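Local atomic coordinates of GDP-L-fucose synthase (Campylobacter jejuni subsp. jejuni serotype O:2, PDB entry 7M13), a protein that acts as a GDP-D-glycero-L-gluco-heptose synthase, an NADPH-dependent oxidoreductase that supplies a heptose for the capsular polysaccharides of the bacterium. Residues D45-Q50 / N87-N92; E58-Y63 / F99-K104; H246-A251 / H331-K336. All blocks are in the same frame, centred on the assembly; numbering follows the deposited sequence.

Contacts 1 and 2 join the same two elements, helix 49-59 and helix 80-100, with their centres about 16 Å apart. Contact 1 is buried. It is apolar between its segments and polar toward the adenine of the cofactor. Contact 2 lies where the chain leaves both helices for two paired strands. It is partly buried: one backbone bond, a lysine-to-amide bond, bridging waters and a salt bridge outweigh the apolar packing. Contact 3 is on the opposite side of the chain's centre from contact 1, its centre about 29 Å from the other two. Also partly buried, it ties the start of helix 247-260 to the lead-in to helix 335-347 through one carboxylate and one isoleucine.

Contact 1: D45-Q50 / N87-N92; sequences DLVNQQ and NLMIQN. With NAP (NADP nicotinamide-adenine-dinucleotide phosphate), chain E.
Val47 straddles the surface of helix 80-100 between Met89 and Ile90. Its CG1, anti to the backbone N (chi1 171°), meets Met89 CB at 3.9 Å. The other branch, CG2, lies 4.0 Å from Ile90 CG1. Ile90 is the answering bump. Ile90 CG1 fits between Val47 CG2 and Leu46 CB, 3.9 Å from the latter. Beyond this, Ile90 CD1 reaches the adenine and stops 3.7 Å from N7A. Leu46 leans on the pyrimidine end of the same base with CG and CD1. Two bends, at chi2 and chi3, curl Met89 CE back to 3.5 Å from Val47 O.

The loop that carries these bumps is a type I turn from Asp45 to Asn48. An Asx turn fits inside it, with Val47 N donating to Asp45 OD1 from above the carboxylate plane. The same OD1 takes the adenine amino group, N6A, at 3.1 Å. Leu46 N donates to adenine N1A at 3.0 Å in an almost straight bond (175°). An acidic side chain at N6A and the next backbone N-H at N1A are the usual adenine reading of the short-chain dehydrogenase family. Helix 80-100 also faces the dimer partner, where Met89 packs on Gln49 of the second subunit.

The chemistry is divided. Apolar branches hold the turn against the helix, while Asp45 OD1 and Leu46 N meet the cofactor and Asn93 ND2 takes Leu46 O. Two donors, Val47 N and adenine N6A, share Asp45 OD1, which should limit the carboxylate's freedom. The pattern of one acceptor beside one donor matches adenine.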
loop_
_atom_site.group_PDB
_atom_site.type_symbol
_atom_site.label_atom_id
_atom_site.label_comp_id
_atom_site.label_asym_id
_atom_site.label_seq_id
_atom_site.Cartn_x
_atom_site.Cartn_y
_atom_site.Cartn_z
ATOM N N ASP B 45 -16.428 -10.627 11.068
ATOM C CA ASP B 45 -14.960 -10.618 10.903
ATOM C C ASP B 45 -14.613 -9.699 9.731
ATOM O O ASP B 45 -14.909 -10.055 8.583
ATOM C CB ASP B 45 -14.452 -12.026 10.646
ATOM C CG ASP B 45 -12.942 -12.089 10.454
ATOM O OD1 ASP B 45 -12.216 -11.038 10.621
ATOM O OD2 ASP B 45 -12.459 -13.209 10.139
ATOM N N LEU B 46 -14.056 -8.509 9.999
ATOM C CA LEU B 46 -13.874 -7.474 8.950
ATOM C C LEU B 46 -12.744 -7.841 7.960
ATOM O O LEU B 46 -12.687 -7.192 6.904
ATOM C CB LEU B 46 -13.562 -6.135 9.621
ATOM C CG LEU B 46 -14.766 -5.535 10.358
ATOM C CD1 LEU B 46 -14.328 -4.299 11.101
ATOM C CD2 LEU B 46 -15.864 -5.213 9.396
ATOM N N VAL B 47 -11.965 -8.879 8.249
ATOM C CA VAL B 47 -10.962 -9.414 7.292
ATOM C C VAL B 47 -11.678 -10.212 6.198
ATOM O O VAL B 47 -11.058 -10.444 5.159
ATOM C CB VAL B 47 -9.877 -10.207 8.033
ATOM C CG1 VAL B 47 -8.947 -10.956 7.095
ATOM C CG2 VAL B 47 -9.082 -9.284 8.943
ATOM N N ASN B 48 -12.876 -10.720 6.473
ATOM C CA ASN B 48 -13.564 -11.643 5.555
ATOM C C ASN B 48 -14.426 -10.844 4.579
ATOM O O ASN B 48 -15.460 -10.291 4.980
ATOM C CB ASN B 48 -14.351 -12.687 6.358
ATOM C CG ASN B 48 -14.976 -13.740 5.462
ATOM O OD1 ASN B 48 -16.060 -13.525 4.965
ATOM N ND2 ASN B 48 -14.231 -14.794 5.127
ATOM N N GLN B 49 -13.998 -10.782 3.335
ATOM C CA GLN B 49 -14.672 -10.030 2.279
ATOM C C GLN B 49 -16.127 -10.461 2.134
ATOM O O GLN B 49 -16.998 -9.610 2.085
ATOM C CB GLN B 49 -13.877 -10.214 1.000
ATOM C CG GLN B 49 -14.555 -9.548 -0.166
ATOM C CD GLN B 49 -13.827 -9.827 -1.450
ATOM O OE1 GLN B 49 -13.343 -8.926 -2.141
ATOM N NE2 GLN B 49 -13.778 -11.081 -1.777
ATOM N N GLN B 50 -16.394 -11.769 2.129
ATOM C CA GLN B 50 -17.772 -12.272 1.956
ATOM C C GLN B 50 -18.656 -11.725 3.085
ATOM O O GLN B 50 -19.750 -11.248 2.785
ATOM C CB GLN B 50 -17.755 -13.795 1.912
ATOM C CG GLN B 50 -19.137 -14.401 1.738
ATOM C CD GLN B 50 -19.116 -15.912 1.790
ATOM O OE1 GLN B 50 -18.123 -16.561 2.125
ATOM N NE2 GLN B 50 -20.248 -16.489 1.440
ATOM N N ASN B 87 -4.868 -5.359 8.224
ATOM C CA ASN B 87 -5.326 -3.956 8.122
ATOM C C ASN B 87 -5.668 -3.636 6.671
ATOM O O ASN B 87 -6.654 -2.960 6.435
ATOM C CB ASN B 87 -4.327 -2.994 8.764
ATOM C CG ASN B 87 -4.336 -3.178 10.275
ATOM O OD1 ASN B 87 -5.411 -3.122 10.909
ATOM N ND2 ASN B 87 -3.175 -3.363 10.866
ATOM N N LEU B 88 -4.878 -4.115 5.707
ATOM C CA LEU B 88 -5.306 -3.912 4.294
ATOM C C LEU B 88 -6.669 -4.560 4.059
ATOM O O LEU B 88 -7.487 -3.984 3.351
ATOM C CB LEU B 88 -4.264 -4.461 3.307
ATOM C CG LEU B 88 -2.959 -3.699 3.188
ATOM C CD1 LEU B 88 -2.040 -4.409 2.215
ATOM C CD2 LEU B 88 -3.174 -2.257 2.763
ATOM N N MET B 89 -6.915 -5.774 4.560
ATOM C CA MET B 89 -8.205 -6.437 4.308
ATOM C C MET B 89 -9.352 -5.639 4.963
ATOM O O MET B 89 -10.375 -5.426 4.291
ATOM C CB MET B 89 -8.242 -7.887 4.770
ATOM C CG MET B 89 -7.295 -8.829 3.970
ATOM S SD MET B 89 -7.672 -8.892 2.211
ATOM C CE MET B 89 -9.381 -9.393 2.294
ATOM N N ILE B 90 -9.189 -5.213 6.197
ATOM C CA ILE B 90 -10.232 -4.425 6.890
ATOM C C ILE B 90 -10.532 -3.179 6.053
ATOM O O ILE B 90 -11.686 -2.860 5.758
ATOM C CB ILE B 90 -9.809 -4.106 8.323
ATOM C CG1 ILE B 90 -9.771 -5.382 9.166
ATOM C CG2 ILE B 90 -10.773 -3.075 8.895
ATOM C CD1 ILE B 90 -9.107 -5.192 10.499
ATOM N N GLN B 91 -9.486 -2.435 5.750
ATOM C CA GLN B 91 -9.586 -1.172 4.994
ATOM C C GLN B 91 -10.278 -1.441 3.660
ATOM O O GLN B 91 -11.266 -0.726 3.289
ATOM C CB GLN B 91 -8.208 -0.546 4.765
ATOM C CG GLN B 91 -7.534 -0.050 6.042
ATOM C CD GLN B 91 -6.047 0.178 5.944
ATOM O OE1 GLN B 91 -5.401 0.334 6.992
ATOM N NE2 GLN B 91 -5.484 0.116 4.753
ATOM N N ASN B 92 -9.789 -2.414 2.905
ATOM C CA ASN B 92 -10.273 -2.634 1.529
ATOM C C ASN B 92 -11.729 -3.106 1.599
ATOM O O ASN B 92 -12.581 -2.636 0.825
ATOM C CB ASN B 92 -9.413 -3.663 0.809
ATOM C CG ASN B 92 -8.027 -3.163 0.470
ATOM O OD1 ASN B 92 -7.732 -1.992 0.632
ATOM N ND2 ASN B 92 -7.211 -4.096 0.022
HETATM P PA NAP E . -8.494 -0.356 19.412
HETATM O O1A NAP E . -7.231 -1.151 19.257
HETATM O O2A NAP E . -8.827 0.146 20.795
HETATM O O5B NAP E . -9.754 -1.157 18.926
HETATM C C5B NAP E . -9.755 -1.822 17.663
HETATM C C4B NAP E . -11.062 -2.543 17.558
HETATM O O4B NAP E . -11.111 -3.140 16.240
HETATM C C3B NAP E . -11.251 -3.689 18.574
HETATM O O3B NAP E . -12.476 -3.507 19.274
HETATM C C2B NAP E . -11.205 -4.943 17.710
HETATM O O2B NAP E . -12.093 -5.974 18.144
HETATM C C1B NAP E . -11.697 -4.418 16.366
HETATM N N9A NAP E . -11.256 -5.260 15.274
HETATM C C8A NAP E . -9.980 -5.552 14.900
HETATM N N7A NAP E . -9.896 -6.443 13.942
HETATM C C5A NAP E . -11.209 -6.770 13.674
HETATM C C6A NAP E . -11.783 -7.675 12.764
HETATM N N6A NAP E . -11.080 -8.476 11.957
HETATM N N1A NAP E . -13.132 -7.763 12.764
HETATM C C2A NAP E . -13.837 -6.984 13.596
HETATM N N3A NAP E . -13.399 -6.105 14.499
HETATM C C4A NAP E . -12.061 -6.053 14.489
HETATM O O3 NAP E . -8.436 0.884 18.407
HETATM P PN NAP E . -8.171 2.410 18.740
HETATM O O1N NAP E . -6.972 2.494 19.602
HETATM O O2N NAP E . -9.456 2.974 19.202
HETATM O O5D NAP E . -7.818 2.971 17.274
HETATM C C5D NAP E . -8.824 3.506 16.445
HETATM C C4D NAP E . -8.171 3.979 15.178
HETATM O O4D NAP E . -7.238 5.053 15.477
HETATM C C3D NAP E . -7.371 2.907 14.423
HETATM O O3D NAP E . -7.472 3.102 13.006
HETATM C C2D NAP E . -5.979 3.167 14.925
HETATM O O2D NAP E . -4.960 2.631 14.087
HETATM C C1D NAP E . -5.952 4.681 14.986
HETATM N N1N NAP E . -4.876 5.158 15.883
HETATM C C2N NAP E . -4.863 4.856 17.216
HETATM C C3N NAP E . -3.822 5.228 17.997
HETATM C C7N NAP E . -3.749 4.915 19.450
HETATM O O7N NAP E . -2.848 5.442 20.133
HETATM N N7N NAP E . -4.662 4.089 19.955
HETATM C C4N NAP E . -2.739 6.012 17.439
HETATM C C5N NAP E . -2.838 6.333 16.033
HETATM C C6N NAP E . -3.811 5.858 15.318
HETATM P P2B NAP E . -11.688 -6.933 19.382
HETATM O O1X NAP E . -11.911 -6.067 20.590
HETATM O O2X NAP E . -10.318 -7.418 19.200
HETATM O O3X NAP E . -12.693 -8.096 19.277
#

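Contact 2: E58-Y63 / F99-K104; sequences EEKPEY and FLNNVK
Lys60 folds back at chi2 (-69°), which swings its NZ across the side chain of Asn101. Lys104 runs straight as far as CE and then turns at chi4 (71°) to bring NZ to Glu62. Lys60 NZ donates to Asn101 OD1 at 2.8 Å. It arrives in the carbonyl plane, on a lone pair, with a C=O...N angle of 134°. The amide is held at its other end too, since Asn101 ND2 bonds to Asn97 O.

Glu62 and Lys104 lie side by side and point the same way. The salt bridge from Glu62 OE1 to Lys104 NZ, 2.9 Å, uses the anti side of the carboxylate. The backbones also join, Lys104 N donating to Glu62 O at 2.7 Å. This bond stands at the entry to the parallel pair of strands 63-66 and 105-111 in the Rossmann fold. Strand 63-66, helix 80-100 and strand 105-111 form a beta-alpha-beta crossover. The helix ends in a Schellman motif with Asn102 as the C-prime residue.

Water fills in where the two loops stand further apart. One molecule donates to both Pro61 O (2.8 Å) and Asn101 O (2.9 Å). Val103 CG2 lies 3.4 Å from Pro61 O. Lys104 CB makes an off-centre CH-pi contact with the Tyr63 ring, and Lys104 CD sits 3.5 Å from Tyr63 OH.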
loop_
_atom_site.group_PDB
_atom_site.type_symbol
_atom_site.label_atom_id
_atom_site.label_comp_id
_atom_site.label_asym_id
_atom_site.label_seq_id
_atom_site.Cartn_x
_atom_site.Cartn_y
_atom_site.Cartn_z
ATOM N N GLU B 58 -27.020 -6.008 3.540
ATOM C CA GLU B 58 -28.173 -6.198 4.474
ATOM C C GLU B 58 -28.506 -4.886 5.203
ATOM O O GLU B 58 -29.703 -4.540 5.378
ATOM C CB GLU B 58 -27.860 -7.322 5.463
ATOM C CG GLU B 58 -28.865 -7.493 6.602
ATOM C CD GLU B 58 -30.279 -7.859 6.185
ATOM O OE1 GLU B 58 -30.482 -8.206 5.004
ATOM O OE2 GLU B 58 -31.173 -7.723 7.065
ATOM N N GLU B 59 -27.492 -4.189 5.710
ATOM C CA GLU B 59 -27.711 -3.093 6.684
ATOM C C GLU B 59 -27.724 -1.730 5.978
ATOM O O GLU B 59 -28.346 -0.793 6.532
ATOM C CB GLU B 59 -26.657 -3.127 7.780
ATOM C CG GLU B 59 -26.753 -4.351 8.655
ATOM C CD GLU B 59 -27.895 -4.324 9.660
ATOM O OE1 GLU B 59 -28.464 -3.252 9.876
ATOM O OE2 GLU B 59 -28.204 -5.407 10.207
ATOM N N LYS B 60 -27.055 -1.578 4.826
ATOM C CA LYS B 60 -27.056 -0.316 4.039
ATOM C C LYS B 60 -26.811 0.891 4.955
ATOM O O LYS B 60 -27.559 1.877 4.892
ATOM C CB LYS B 60 -28.368 -0.170 3.273
ATOM C CG LYS B 60 -28.657 -1.262 2.251
ATOM C CD LYS B 60 -27.716 -1.207 1.075
ATOM C CE LYS B 60 -28.169 -2.089 -0.068
ATOM N NZ LYS B 60 -27.270 -1.971 -1.243
ATOM N N PRO B 61 -25.713 0.919 5.753
ATOM C CA PRO B 61 -25.401 2.115 6.527
ATOM C C PRO B 61 -25.200 3.336 5.625
ATOM O O PRO B 61 -24.745 3.244 4.493
ATOM C CB PRO B 61 -24.132 1.739 7.298
ATOM C CG PRO B 61 -23.464 0.713 6.420
ATOM C CD PRO B 61 -24.603 -0.053 5.780
ATOM N N GLU B 62 -25.545 4.517 6.138
ATOM C CA GLU B 62 -25.435 5.783 5.396
ATOM C C GLU B 62 -24.095 6.466 5.684
ATOM O O GLU B 62 -23.608 7.132 4.816
ATOM C CB GLU B 62 -26.577 6.706 5.825
ATOM C CG GLU B 62 -27.951 6.200 5.393
ATOM C CD GLU B 62 -29.048 7.141 5.848
ATOM O OE1 GLU B 62 -29.197 8.227 5.223
ATOM O OE2 GLU B 62 -29.706 6.795 6.846
ATOM N N TYR B 63 -23.530 6.230 6.854
ATOM C CA TYR B 63 -22.280 6.863 7.345
ATOM C C TYR B 63 -21.474 5.775 8.018
ATOM O O TYR B 63 -22.013 4.894 8.721
ATOM C CB TYR B 63 -22.582 8.015 8.316
ATOM C CG TYR B 63 -23.288 9.120 7.600
ATOM C CD1 TYR B 63 -22.598 10.111 6.942
ATOM C CD2 TYR B 63 -24.668 9.185 7.583
ATOM C CE1 TYR B 63 -23.245 11.103 6.240
ATOM C CE2 TYR B 63 -25.339 10.170 6.884
ATOM C CZ TYR B 63 -24.627 11.134 6.203
ATOM O OH TYR B 63 -25.279 12.107 5.493
ATOM N N PHE B 99 -18.483 2.021 -0.863
ATOM C CA PHE B 99 -18.687 2.539 -2.228
ATOM C C PHE B 99 -19.795 1.723 -2.913
ATOM O O PHE B 99 -20.691 2.349 -3.552
ATOM C CB PHE B 99 -17.371 2.505 -3.020
ATOM C CG PHE B 99 -17.573 2.493 -4.509
ATOM C CD1 PHE B 99 -18.006 3.618 -5.182
ATOM C CD2 PHE B 99 -17.369 1.311 -5.205
ATOM C CE1 PHE B 99 -18.217 3.587 -6.549
ATOM C CE2 PHE B 99 -17.548 1.286 -6.576
ATOM C CZ PHE B 99 -17.977 2.411 -7.233
ATOM N N LEU B 100 -19.738 0.388 -2.847
ATOM C CA LEU B 100 -20.671 -0.439 -3.643
ATOM C C LEU B 100 -22.103 -0.212 -3.154
ATOM O O LEU B 100 -23.055 -0.429 -3.956
ATOM C CB LEU B 100 -20.311 -1.921 -3.531
ATOM C CG LEU B 100 -19.147 -2.419 -4.370
ATOM C CD1 LEU B 100 -18.941 -3.910 -4.132
ATOM C CD2 LEU B 100 -19.389 -2.129 -5.857
ATOM N N ASN B 101 -22.273 0.148 -1.891
ATOM C CA ASN B 101 -23.603 0.236 -1.227
ATOM C C ASN B 101 -23.963 1.693 -0.932
ATOM O O ASN B 101 -24.888 1.931 -0.143
ATOM C CB ASN B 101 -23.645 -0.667 -0.006
ATOM C CG ASN B 101 -23.628 -2.130 -0.392
ATOM O OD1 ASN B 101 -24.658 -2.733 -0.757
ATOM N ND2 ASN B 101 -22.441 -2.703 -0.441
ATOM N N ASN B 102 -23.326 2.647 -1.606
ATOM C CA ASN B 102 -23.773 4.056 -1.685
ATOM C C ASN B 102 -23.754 4.710 -0.309
ATOM O O ASN B 102 -24.615 5.526 0.033
ATOM C CB ASN B 102 -25.140 4.133 -2.380
ATOM C CG ASN B 102 -25.033 3.541 -3.768
ATOM O OD1 ASN B 102 -24.323 4.091 -4.607
ATOM N ND2 ASN B 102 -25.634 2.382 -3.981
ATOM N N VAL B 103 -22.800 4.330 0.537
ATOM C CA VAL B 103 -22.511 5.068 1.788
ATOM C C VAL B 103 -22.309 6.539 1.417
ATOM O O VAL B 103 -21.673 6.849 0.401
ATOM C CB VAL B 103 -21.281 4.470 2.481
ATOM C CG1 VAL B 103 -20.670 5.481 3.454
ATOM C CG2 VAL B 103 -21.617 3.152 3.146
ATOM N N LYS B 104 -22.913 7.443 2.190
ATOM C CA LYS B 104 -22.775 8.883 1.922
ATOM C C LYS B 104 -21.384 9.389 2.286
ATOM O O LYS B 104 -20.779 10.071 1.464
ATOM C CB LYS B 104 -23.854 9.650 2.675
ATOM C CG LYS B 104 -25.240 9.286 2.207
ATOM C CD LYS B 104 -26.351 9.992 2.939
ATOM C CE LYS B 104 -27.704 9.726 2.308
ATOM N NZ LYS B 104 -28.160 8.325 2.532
HETATM O O HOH W 1 -27.273 0.712 -2.345
HETATM O O HOH W 2 -24.555 1.149 2.617
#

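Contact 3: H246-A251 / H331-K336; sequences HSDDLA and HKIELK
Asp249 turns its carboxylate toward the backbone of 331-336 and takes two consecutive N-H groups. Lys332 N donates to Asp249 OD1 at 3.1 Å and Ile333 N to Asp249 OD2 at 2.9 Å. Both bonds are fairly straight, at 166° and 156°, and both meet the syn side of their oxygen, somewhat out of the carboxylate plane. One bond to each oxygen restrains rotation of the carboxylate. The backbone donors belong to a loop just before a helix, so the aspartate ties the loop leading into helix 335-347 to the start of helix 247-260. The CB of His331 lies 3.5 Å from Asp249 OD2, and the CB of Ile333 also packs against this oxygen.

Ile333 points back the other way, toward the start of helix 247-260. Its CG1 is anti to the carbonyl carbon and the chain is extended beyond it (chi2 175°). This carries Ile333 CD1 to the ring of His246, 3.4 Å from ND1, with an oblique approach. The same methyl touches Asp248 CB at 3.7 Å. Asp249 and Ile333 therefore interlock: a carboxylate reaches out from the helix, and a methyl reaches in beside it.

His246 is the N-cap of that helix. Its ND1 accepts from Asp248 N at 3.0 Å, and this capping bond helps set the ring beside Ile333 CD1. On the other segment, His331 NE2 makes weak bonds to the carboxylate of Glu334, the N-cap of helix 335-347.

His246 ends strand 241-246, and its ring meets Tyr171, at the end of strand 162-171, edge to face. Asp248 OD1 bonds to Asn27 ND2 on helix 19-30. Met341 of helix 335-347 packs on both His246 and Asp248, while Leu335 faces helix 287-298.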
loop_
_atom_site.group_PDB
_atom_site.type_symbol
_atom_site.label_atom_id
_atom_site.label_comp_id
_atom_site.label_asym_id
_atom_site.label_seq_id
_atom_site.Cartn_x
_atom_site.Cartn_y
_atom_site.Cartn_z
ATOM N N HIS B 246 -7.314 13.084 23.309
ATOM C CA HIS B 246 -8.361 12.410 24.092
ATOM C C HIS B 246 -9.427 11.914 23.122
ATOM O O HIS B 246 -9.807 12.668 22.212
ATOM C CB HIS B 246 -8.901 13.385 25.133
ATOM C CG HIS B 246 -9.813 12.763 26.127
ATOM N ND1 HIS B 246 -11.133 12.508 25.849
ATOM C CD2 HIS B 246 -9.586 12.329 27.393
ATOM C CE1 HIS B 246 -11.699 11.952 26.914
ATOM N NE2 HIS B 246 -10.766 11.847 27.894
ATOM N N SER B 247 -9.992 10.753 23.405
ATOM C CA SER B 247 -10.983 10.137 22.499
ATOM C C SER B 247 -12.259 10.986 22.375
ATOM O O SER B 247 -12.931 10.849 21.337
ATOM C CB SER B 247 -11.240 8.749 22.884
ATOM O OG SER B 247 -11.746 8.705 24.213
ATOM N N ASP B 248 -12.606 11.856 23.330
ATOM C CA ASP B 248 -13.745 12.782 23.130
ATOM C C ASP B 248 -13.402 13.827 22.064
ATOM O O ASP B 248 -14.302 14.228 21.315
ATOM C CB ASP B 248 -14.192 13.465 24.425
ATOM C CG ASP B 248 -14.986 12.579 25.364
ATOM O OD1 ASP B 248 -15.435 11.488 24.935
ATOM O OD2 ASP B 248 -15.135 12.998 26.533
ATOM N N ASP B 249 -12.150 14.302 22.032
ATOM C CA ASP B 249 -11.669 15.218 20.982
ATOM C C ASP B 249 -11.622 14.463 19.645
ATOM O O ASP B 249 -12.028 15.066 18.647
ATOM C CB ASP B 249 -10.334 15.866 21.361
ATOM C CG ASP B 249 -10.457 17.217 22.082
ATOM O OD1 ASP B 249 -11.489 17.918 21.897
ATOM O OD2 ASP B 249 -9.498 17.574 22.788
ATOM N N LEU B 250 -11.182 13.208 19.627
ATOM C CA LEU B 250 -11.217 12.399 18.389
ATOM C C LEU B 250 -12.671 12.269 17.917
ATOM O O LEU B 250 -12.967 12.520 16.739
ATOM C CB LEU B 250 -10.577 11.030 18.619
ATOM C CG LEU B 250 -10.597 10.147 17.383
ATOM C CD1 LEU B 250 -9.442 9.165 17.403
ATOM C CD2 LEU B 250 -11.924 9.423 17.247
ATOM N N ALA B 251 -13.598 11.940 18.823
ATOM C CA ALA B 251 -15.009 11.799 18.423
ATOM C C ALA B 251 -15.518 13.139 17.896
ATOM O O ALA B 251 -16.172 13.200 16.846
ATOM C CB ALA B 251 -15.820 11.298 19.580
ATOM N N HIS B 331 -8.979 21.428 19.183
ATOM C CA HIS B 331 -9.203 20.576 20.356
ATOM C C HIS B 331 -9.757 21.418 21.513
ATOM O O HIS B 331 -9.460 22.612 21.580
ATOM C CB HIS B 331 -7.906 19.892 20.731
ATOM C CG HIS B 331 -6.942 20.789 21.402
ATOM N ND1 HIS B 331 -6.145 21.666 20.713
ATOM C CD2 HIS B 331 -6.611 20.892 22.708
ATOM C CE1 HIS B 331 -5.389 22.325 21.581
ATOM N NE2 HIS B 331 -5.668 21.873 22.808
ATOM N N LYS B 332 -10.460 20.753 22.400
ATOM C CA LYS B 332 -11.011 21.360 23.638
ATOM C C LYS B 332 -10.357 20.806 24.908
ATOM O O LYS B 332 -10.505 21.481 25.944
ATOM C CB LYS B 332 -12.502 21.065 23.731
ATOM C CG LYS B 332 -13.343 21.605 22.590
ATOM C CD LYS B 332 -14.784 21.128 22.671
ATOM C CE LYS B 332 -15.630 21.586 21.499
ATOM N NZ LYS B 332 -17.027 21.884 21.897
ATOM N N ILE B 333 -9.795 19.596 24.899
ATOM C CA ILE B 333 -9.360 18.900 26.139
ATOM C C ILE B 333 -7.852 19.066 26.258
ATOM O O ILE B 333 -7.105 18.448 25.497
ATOM C CB ILE B 333 -9.801 17.424 26.161
ATOM C CG1 ILE B 333 -11.317 17.292 26.064
ATOM C CG2 ILE B 333 -9.268 16.736 27.400
ATOM C CD1 ILE B 333 -11.791 15.877 25.959
ATOM N N GLU B 334 -7.409 19.873 27.227
ATOM C CA GLU B 334 -5.978 19.959 27.579
ATOM C C GLU B 334 -5.589 18.691 28.336
ATOM O O GLU B 334 -6.446 18.064 28.961
ATOM C CB GLU B 334 -5.693 21.223 28.394
ATOM C CG GLU B 334 -5.992 22.527 27.656
ATOM C CD GLU B 334 -5.486 22.666 26.221
ATOM O OE1 GLU B 334 -4.364 22.204 25.910
ATOM O OE2 GLU B 334 -6.212 23.280 25.417
ATOM N N LEU B 335 -4.341 18.296 28.209
ATOM C CA LEU B 335 -3.843 16.983 28.664
ATOM C C LEU B 335 -4.152 16.749 30.156
ATOM O O LEU B 335 -4.678 15.666 30.488
ATOM C CB LEU B 335 -2.366 16.863 28.332
ATOM C CG LEU B 335 -1.752 15.493 28.619
ATOM C CD1 LEU B 335 -2.481 14.380 27.879
ATOM C CD2 LEU B 335 -0.288 15.483 28.249
ATOM N N LYS B 336 -3.846 17.701 31.040
ATOM C CA LYS B 336 -4.080 17.509 32.502
ATOM C C LYS B 336 -5.563 17.192 32.750
ATOM O O LYS B 336 -5.857 16.237 33.515
ATOM C CB LYS B 336 -3.633 18.752 33.277
ATOM C CG LYS B 336 -2.127 18.863 33.461
ATOM C CD LYS B 336 -1.664 20.136 34.172
ATOM C CE LYS B 336 -0.948 21.109 33.255
ATOM N NZ LYS B 336 -1.899 21.832 32.378
#